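Hypothetical protein Atu2684 (Agrobacterium tumefaciens, PDB 2AXO) is of unknown function but belongs to the DUF1223 family of the thioredoxin clan and carries a CxxC disulfide, consistent with a thiol-disulfide redox role. Local coordinates at residues Gly210-Gly214 against Ser215-Val219; Tyr135-Leu138 against Asp139-Arg143. All blocks are in the same frame, centred on the assembly; numbering follows the deposited sequence.

Contact 1 of 2, residues Gly210-Gly214 against Ser215-Val219; sequences GMWDG and SPMTV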
ATOM      1  N   GLY A 210     -24.327  -2.025  11.072  1.00 10.82           N
ATOM      2  CA  GLY A 210     -24.815  -2.108  12.435  1.00 10.32           C
ATOM      3  C   GLY A 210     -23.811  -2.786  13.340  1.00 12.21           C
ATOM      4  O   GLY A 210     -22.738  -3.197  12.898  1.00 10.36           O
HETATM    5  N   MSE A 211     -24.164  -2.896  14.613  1.00 11.41           N
HETATM    6  CA  MSE A 211     -23.292  -3.526  15.588  1.00 13.90           C
HETATM    7  C   MSE A 211     -24.013  -4.680  16.265  1.00 12.87           C
HETATM    8  O   MSE A 211     -25.179  -4.566  16.636  1.00 15.04           O
HETATM    9  CB  MSE A 211     -22.864  -2.500  16.635  1.00 18.64           C
HETATM   10  CG  MSE A 211     -22.078  -3.078  17.787  1.00 25.91           C
HETATM   11 SE   MSE A 211     -21.614  -1.686  19.037  1.00 37.91          SE
HETATM   12  CE  MSE A 211     -23.409  -1.175  19.544  1.00 32.52           C
ATOM     13  N   TRP A 212     -23.308  -5.794  16.417  1.00 11.38           N
ATOM     14  CA  TRP A 212     -23.856  -6.983  17.059  1.00 11.97           C
ATOM     15  C   TRP A 212     -23.255  -7.036  18.459  1.00 12.37           C
ATOM     16  O   TRP A 212     -22.065  -6.775  18.623  1.00 12.78           O
ATOM     17  CB  TRP A 212     -23.448  -8.219  16.260  1.00 11.14           C
ATOM     18  CG  TRP A 212     -23.869  -9.536  16.830  1.00 11.60           C
ATOM     19  CD1 TRP A 212     -25.125 -10.072  16.832  1.00 13.18           C
ATOM     20  CD2 TRP A 212     -23.004 -10.536  17.378  1.00 12.31           C
ATOM     21  NE1 TRP A 212     -25.095 -11.353  17.336  1.00 14.94           N
ATOM     22  CE2 TRP A 212     -23.804 -11.664  17.676  1.00 12.83           C
ATOM     23  CE3 TRP A 212     -21.627 -10.592  17.640  1.00 11.86           C
ATOM     24  CZ2 TRP A 212     -23.270 -12.837  18.221  1.00 11.53           C
ATOM     25  CZ3 TRP A 212     -21.099 -11.767  18.186  1.00 13.23           C
ATOM     26  CH2 TRP A 212     -21.921 -12.868  18.466  1.00  9.78           C
ATOM     27  N   ASP A 213     -24.069  -7.351  19.466  1.00 14.14           N
ATOM     28  CA  ASP A 213     -23.561  -7.416  20.838  1.00 15.33           C
ATOM     29  C   ASP A 213     -23.733  -8.789  21.474  1.00 15.90           C
ATOM     30  O   ASP A 213     -23.639  -8.933  22.694  1.00 17.20           O
ATOM     31  CB  ASP A 213     -24.233  -6.362  21.732  1.00 18.02           C
ATOM     32  CG  ASP A 213     -25.747  -6.533  21.833  1.00 19.39           C
ATOM     33  OD1 ASP A 213     -26.258  -7.668  21.716  1.00 19.19           O
ATOM     34  OD2 ASP A 213     -26.434  -5.515  22.060  1.00 19.66           O
ATOM     35  N   GLY A 214     -23.972  -9.798  20.645  1.00 14.98           N
ATOM     36  CA  GLY A 214     -24.157 -11.144  21.159  1.00 15.38           C
ATOM     37  C   GLY A 214     -25.621 -11.528  21.099  1.00 15.21           C
ATOM     38  O   GLY A 214     -25.966 -12.710  21.094  1.00 16.92           O
ATOM     39  N   SER A 215     -26.488 -10.519  21.053  1.00 15.83           N
ATOM     40  CA  SER A 215     -27.927 -10.742  20.985  1.00 16.98           C
ATOM     41  C   SER A 215     -28.374 -10.996  19.548  1.00 16.84           C
ATOM     42  O   SER A 215     -27.799 -10.455  18.607  1.00 17.68           O
ATOM     43  CB  SER A 215     -28.684  -9.517  21.514  1.00 17.56           C
ATOM     44  OG  SER A 215     -28.247  -9.162  22.814  1.00 19.57           O
ATOM     45  N   PRO A 216     -29.402 -11.833  19.362  1.00 17.77           N
ATOM     46  CA  PRO A 216     -29.888 -12.109  18.009  1.00 18.39           C
ATOM     47  C   PRO A 216     -30.427 -10.796  17.439  1.00 18.33           C
ATOM     48  O   PRO A 216     -31.045 -10.019  18.163  1.00 19.54           O
ATOM     49  CB  PRO A 216     -31.003 -13.125  18.246  1.00 19.70           C
ATOM     50  CG  PRO A 216     -30.535 -13.853  19.476  1.00 20.80           C
ATOM     51  CD  PRO A 216     -30.054 -12.718  20.345  1.00 18.39           C
HETATM   52  N   MSE A 217     -30.188 -10.535  16.162  1.00 18.57           N
HETATM   53  CA  MSE A 217     -30.694  -9.301  15.586  1.00 18.88           C
HETATM   54  C   MSE A 217     -31.038  -9.433  14.118  1.00 17.98           C
HETATM   55  O   MSE A 217     -30.590 -10.353  13.431  1.00 15.83           O
HETATM   56  CB  MSE A 217     -29.695  -8.151  15.804  1.00 22.78           C
HETATM   57  CG  MSE A 217     -28.419  -8.229  14.975  1.00 24.36           C
HETATM   58 SE   MSE A 217     -27.248  -6.688  15.242  1.00 27.93          SE
HETATM   59  CE  MSE A 217     -28.404  -5.286  14.586  1.00 24.71           C
ATOM     60  N   THR A 218     -31.863  -8.505  13.653  1.00 17.74           N
ATOM     61  CA  THR A 218     -32.293  -8.474  12.270  1.00 18.18           C
ATOM     62  C   THR A 218     -32.082  -7.050  11.785  1.00 18.42           C
ATOM     63  O   THR A 218     -32.575  -6.100  12.397  1.00 18.29           O
ATOM     64  CB  THR A 218     -33.787  -8.834  12.138  1.00 18.44           C
ATOM     65  OG1 THR A 218     -33.997 -10.166  12.614  1.00 20.57           O
ATOM     66  CG2 THR A 218     -34.236  -8.741  10.689  1.00 18.87           C
ATOM     67  N   VAL A 219     -31.341  -6.912  10.692  1.00 17.61           N
ATOM     68  CA  VAL A 219     -31.052  -5.607  10.116  1.00 18.84           C
ATOM     69  C   VAL A 219     -31.738  -5.471   8.774  1.00 17.25           C
ATOM     70  O   VAL A 219     -31.535  -6.299   7.898  1.00 18.46           O
ATOM     71  CB  VAL A 219     -29.543  -5.413   9.873  1.00 19.57           C
ATOM     72  CG1 VAL A 219     -29.290  -4.003   9.363  1.00 21.76           C
ATOM     73  CG2 VAL A 219     -28.763  -5.674  11.141  1.00 20.08           C
TER
HETATM   74  O   HOH W   1     -26.828  -7.902  18.658  1.00 10.54           O

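Contact 2 of 2, residues Tyr135-Leu138 against Asp139-Arg143; sequences YDRL and DAFKR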
ATOM      1  N   TYR A 135      -7.862 -24.492   2.667  1.00 15.13           N
ATOM      2  CA  TYR A 135      -8.852 -25.420   3.203  1.00 15.85           C
ATOM      3  C   TYR A 135      -8.364 -26.101   4.479  1.00 16.34           C
ATOM      4  O   TYR A 135      -9.137 -26.280   5.418  1.00 15.88           O
ATOM      5  CB  TYR A 135      -9.235 -26.472   2.155  1.00 15.67           C
ATOM      6  CG  TYR A 135     -10.342 -26.013   1.231  1.00 13.29           C
ATOM      7  CD1 TYR A 135     -11.651 -25.865   1.698  1.00 13.89           C
ATOM      8  CD2 TYR A 135     -10.080 -25.700  -0.101  1.00 13.97           C
ATOM      9  CE1 TYR A 135     -12.671 -25.413   0.856  1.00 12.24           C
ATOM     10  CE2 TYR A 135     -11.094 -25.248  -0.948  1.00 14.63           C
ATOM     11  CZ  TYR A 135     -12.384 -25.106  -0.463  1.00 14.38           C
ATOM     12  OH  TYR A 135     -13.383 -24.656  -1.301  1.00 14.00           O
ATOM     13  N   ASP A 136      -7.085 -26.481   4.521  1.00 16.97           N
ATOM     14  CA  ASP A 136      -6.545 -27.125   5.720  1.00 16.33           C
ATOM     15  C   ASP A 136      -6.541 -26.136   6.884  1.00 15.16           C
ATOM     16  O   ASP A 136      -6.750 -26.519   8.033  1.00 13.19           O
ATOM     17  CB  ASP A 136      -5.118 -27.643   5.486  1.00 19.31           C
ATOM     18  CG  ASP A 136      -5.051 -28.752   4.442  1.00 22.59           C
ATOM     19  OD1 ASP A 136      -5.997 -29.569   4.357  1.00 23.37           O
ATOM     20  OD2 ASP A 136      -4.033 -28.817   3.715  1.00 25.11           O
ATOM     21  N   ARG A 137      -6.300 -24.863   6.583  1.00 14.88           N
ATOM     22  CA  ARG A 137      -6.287 -23.832   7.615  1.00 17.33           C
ATOM     23  C   ARG A 137      -7.704 -23.642   8.148  1.00 15.70           C
ATOM     24  O   ARG A 137      -7.916 -23.595   9.358  1.00 14.90           O
ATOM     25  CB  ARG A 137      -5.769 -22.504   7.053  1.00 19.95           C
ATOM     26  CG  ARG A 137      -4.689 -21.817   7.896  1.00 25.52           C
ATOM     27  CD  ARG A 137      -5.008 -21.830   9.384  1.00 28.03           C
ATOM     28  NE  ARG A 137      -4.128 -20.951  10.150  1.00 29.50           N
ATOM     29  CZ  ARG A 137      -4.108 -20.890  11.478  1.00 30.78           C
ATOM     30  NH1 ARG A 137      -4.917 -21.665  12.190  1.00 31.47           N
ATOM     31  NH2 ARG A 137      -3.294 -20.045  12.098  1.00 32.66           N
ATOM     32  N   LEU A 138      -8.675 -23.531   7.243  1.00 13.18           N
ATOM     33  CA  LEU A 138     -10.069 -23.348   7.648  1.00 12.80           C
ATOM     34  C   LEU A 138     -10.545 -24.503   8.516  1.00 13.60           C
ATOM     35  O   LEU A 138     -11.309 -24.306   9.459  1.00 13.55           O
ATOM     36  CB  LEU A 138     -10.972 -23.225   6.415  1.00 12.81           C
ATOM     37  CG  LEU A 138     -10.783 -21.933   5.619  1.00 10.41           C
ATOM     38  CD1 LEU A 138     -11.674 -21.944   4.391  1.00 13.46           C
ATOM     39  CD2 LEU A 138     -11.126 -20.746   6.517  1.00 12.00           C
ATOM     40  N   ASP A 139     -10.086 -25.706   8.188  1.00 12.64           N
ATOM     41  CA  ASP A 139     -10.459 -26.900   8.940  1.00 16.05           C
ATOM     42  C   ASP A 139      -9.858 -26.829  10.341  1.00 15.66           C
ATOM     43  O   ASP A 139     -10.511 -27.172  11.328  1.00 16.90           O
ATOM     44  CB  ASP A 139      -9.946 -28.146   8.216  1.00 19.64           C
ATOM     45  CG  ASP A 139     -10.359 -29.426   8.903  1.00 22.37           C
ATOM     46  OD1 ASP A 139     -11.578 -29.669   9.015  1.00 24.78           O
ATOM     47  OD2 ASP A 139      -9.464 -30.190   9.325  1.00 27.33           O
ATOM     48  N   ALA A 140      -8.609 -26.377  10.419  1.00 16.08           N
ATOM     49  CA  ALA A 140      -7.923 -26.244  11.700  1.00 15.40           C
ATOM     50  C   ALA A 140      -8.681 -25.261  12.584  1.00 14.18           C
ATOM     51  O   ALA A 140      -8.785 -25.452  13.797  1.00 11.89           O
ATOM     52  CB  ALA A 140      -6.490 -25.759  11.486  1.00 16.18           C
ATOM     53  N   PHE A 141      -9.200 -24.197  11.975  1.00 14.42           N
ATOM     54  CA  PHE A 141      -9.961 -23.208  12.727  1.00 14.78           C
ATOM     55  C   PHE A 141     -11.225 -23.839  13.297  1.00 15.72           C
ATOM     56  O   PHE A 141     -11.535 -23.668  14.476  1.00 15.17           O
ATOM     57  CB  PHE A 141     -10.352 -22.018  11.844  1.00 14.79           C
ATOM     58  CG  PHE A 141      -9.223 -21.066  11.567  1.00 17.99           C
ATOM     59  CD1 PHE A 141      -8.390 -20.632  12.592  1.00 19.09           C
ATOM     60  CD2 PHE A 141      -9.014 -20.577  10.284  1.00 17.61           C
ATOM     61  CE1 PHE A 141      -7.361 -19.725  12.342  1.00 21.02           C
ATOM     62  CE2 PHE A 141      -7.990 -19.671  10.023  1.00 18.51           C
ATOM     63  CZ  PHE A 141      -7.164 -19.246  11.055  1.00 19.44           C
ATOM     64  N   LYS A 142     -11.955 -24.568  12.453  1.00 15.69           N
ATOM     65  CA  LYS A 142     -13.196 -25.220  12.876  1.00 17.26           C
ATOM     66  C   LYS A 142     -12.974 -26.181  14.044  1.00 17.10           C
ATOM     67  O   LYS A 142     -13.752 -26.196  15.000  1.00 17.23           O
ATOM     68  CB  LYS A 142     -13.824 -25.992  11.708  1.00 17.82           C
ATOM     69  CG  LYS A 142     -15.099 -26.746  12.088  1.00 23.35           C
ATOM     70  CD  LYS A 142     -15.487 -27.773  11.032  1.00 29.05           C
ATOM     71  CE  LYS A 142     -16.771 -28.514  11.411  1.00 32.24           C
ATOM     72  NZ  LYS A 142     -16.686 -29.179  12.750  1.00 34.60           N
ATOM     73  N   ARG A 143     -11.918 -26.983  13.951  1.00 18.81           N
ATOM     74  CA  ARG A 143     -11.584 -27.961  14.985  1.00 20.57           C
ATOM     75  C   ARG A 143     -11.281 -27.285  16.320  1.00 21.49           C
ATOM     76  O   ARG A 143     -11.327 -27.918  17.376  1.00 21.00           O
ATOM     77  CB  ARG A 143     -10.386 -28.815  14.538  1.00 24.91           C
ATOM     78  CG  ARG A 143     -10.688 -29.752  13.361  1.00 28.07           C
ATOM     79  CD  ARG A 143      -9.419 -30.225  12.647  1.00 33.27           C
ATOM     80  NE  ARG A 143      -8.683 -31.265  13.367  1.00 36.80           N
ATOM     81  CZ  ARG A 143      -9.086 -32.529  13.484  1.00 39.32           C
ATOM     82  NH1 ARG A 143     -10.228 -32.919  12.929  1.00 39.51           N
ATOM     83  NH2 ARG A 143      -8.344 -33.407  14.149  1.00 39.56           N
TER

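Contact 1 of 2, residues Gly210-Gly214 against Ser215-Val219
The link between strand 196-212 and strand 217-221 contains an Asx turn: the Asp213 carboxylate receives the backbone N-H of Ser215, two residues on. Asp213 CG sits between its own backbone N and carbonyl carbon (chi1 61°), a torsion that brings OD1 to Ser215 N and OG. Asp213 OD1 lies 2.9 Å from Ser215 N, met nearly along its C-O direction. The same oxygen takes a second bond from Ser215 OG at 2.7 Å, on the syn side and 24° out of the carboxylate plane. A water bridges Asp213 N and Ser215 O, accepting from Asp213 N at 2.9 Å and donating to Ser215 O at 2.7 Å.

Where the strands leave the turn, selenomethionine Met217 reaches back to the first strand. Its SE stands 3.3 Å from Met211 O and 5.4 Å from the centroid of the Trp212 five-membered ring, 89° off the ring normal, so this is a Met-aromatic contact made at the ring edge. Gly214 N stands over the centre of one face of the Trp212 ring, 3.4 Å above its plane. Trp212 NE1 is held by Gly166 O, and both Trp212 and Met217 pack on Ile165. Two donors grip Asp213 OD1, which should restrict the rotation of the carboxylate and would be expected to favour its ionised form.

Contact 2 of 2, residues Tyr135-Leu138 against Asp139-Arg143
Arg137 lays its guanidinium across the ring of Phe141, one turn further along helix 131-143, in an i to i+4 pairing of side chains. The two flat groups are only 13° from parallel. Phe141 CZ lies 3.3 Å above the plane of the Arg137 guanidinium, displaced toward its rim, and Arg137 NH1 comes within 3.1 Å of Phe141 CE1, so the overlap is tight and partial. Further back along the arginine, the methylene joins in: Arg137 CD sits over the ring face, 4.1 Å from the Phe141 centroid and 28° off the normal, a CH-pi contact. Arg137 reaches this position with an unusual first torsion (chi1 -132°, away from the staggered values) and a bend at chi2, which bring the chain obliquely over Phe141. The ring thus meets CD as well as the guanidinium, while NH2 of the guanidinium forms a salt bridge with Asp124, a second hold on the group.

Leu138 borders the same ring from the i to i+3 position, its CD2 4.3 Å from Phe141 CD2. Arg137, Leu138 and Phe141 all touch Leu120, so this side of the helix packs on strand 117-120. At the other end of the segment, Tyr135 OH is hydrogen-bonded to Asp72. The Arg137-Phe141 pair is one i to i+4 helical step apart: Phe141 N donates to Arg137 O at 3.0 Å, and the same carbonyl oxygen lies 3.3 Å from Phe141 CD2.

Contact 2 comes first along the chain, in helix 131-143; contact 1 comes later, where strand 196-212 ends and the chain turns into strand 217-221. Their centres are 26 Å apart and their nearest atoms about 16 Å apart, so they do not touch, and they share no helix, strand or sheet. Contact 2 belongs to the part built round the mixed sheet of strands 74-79, 45-50, 117-120 and 124-127, the part of the chain that also carries the Cys54-Cys57 disulfide. Contact 1 instead joins the two antiparallel sheets, carrying the chain from the four-stranded one into the three-stranded one.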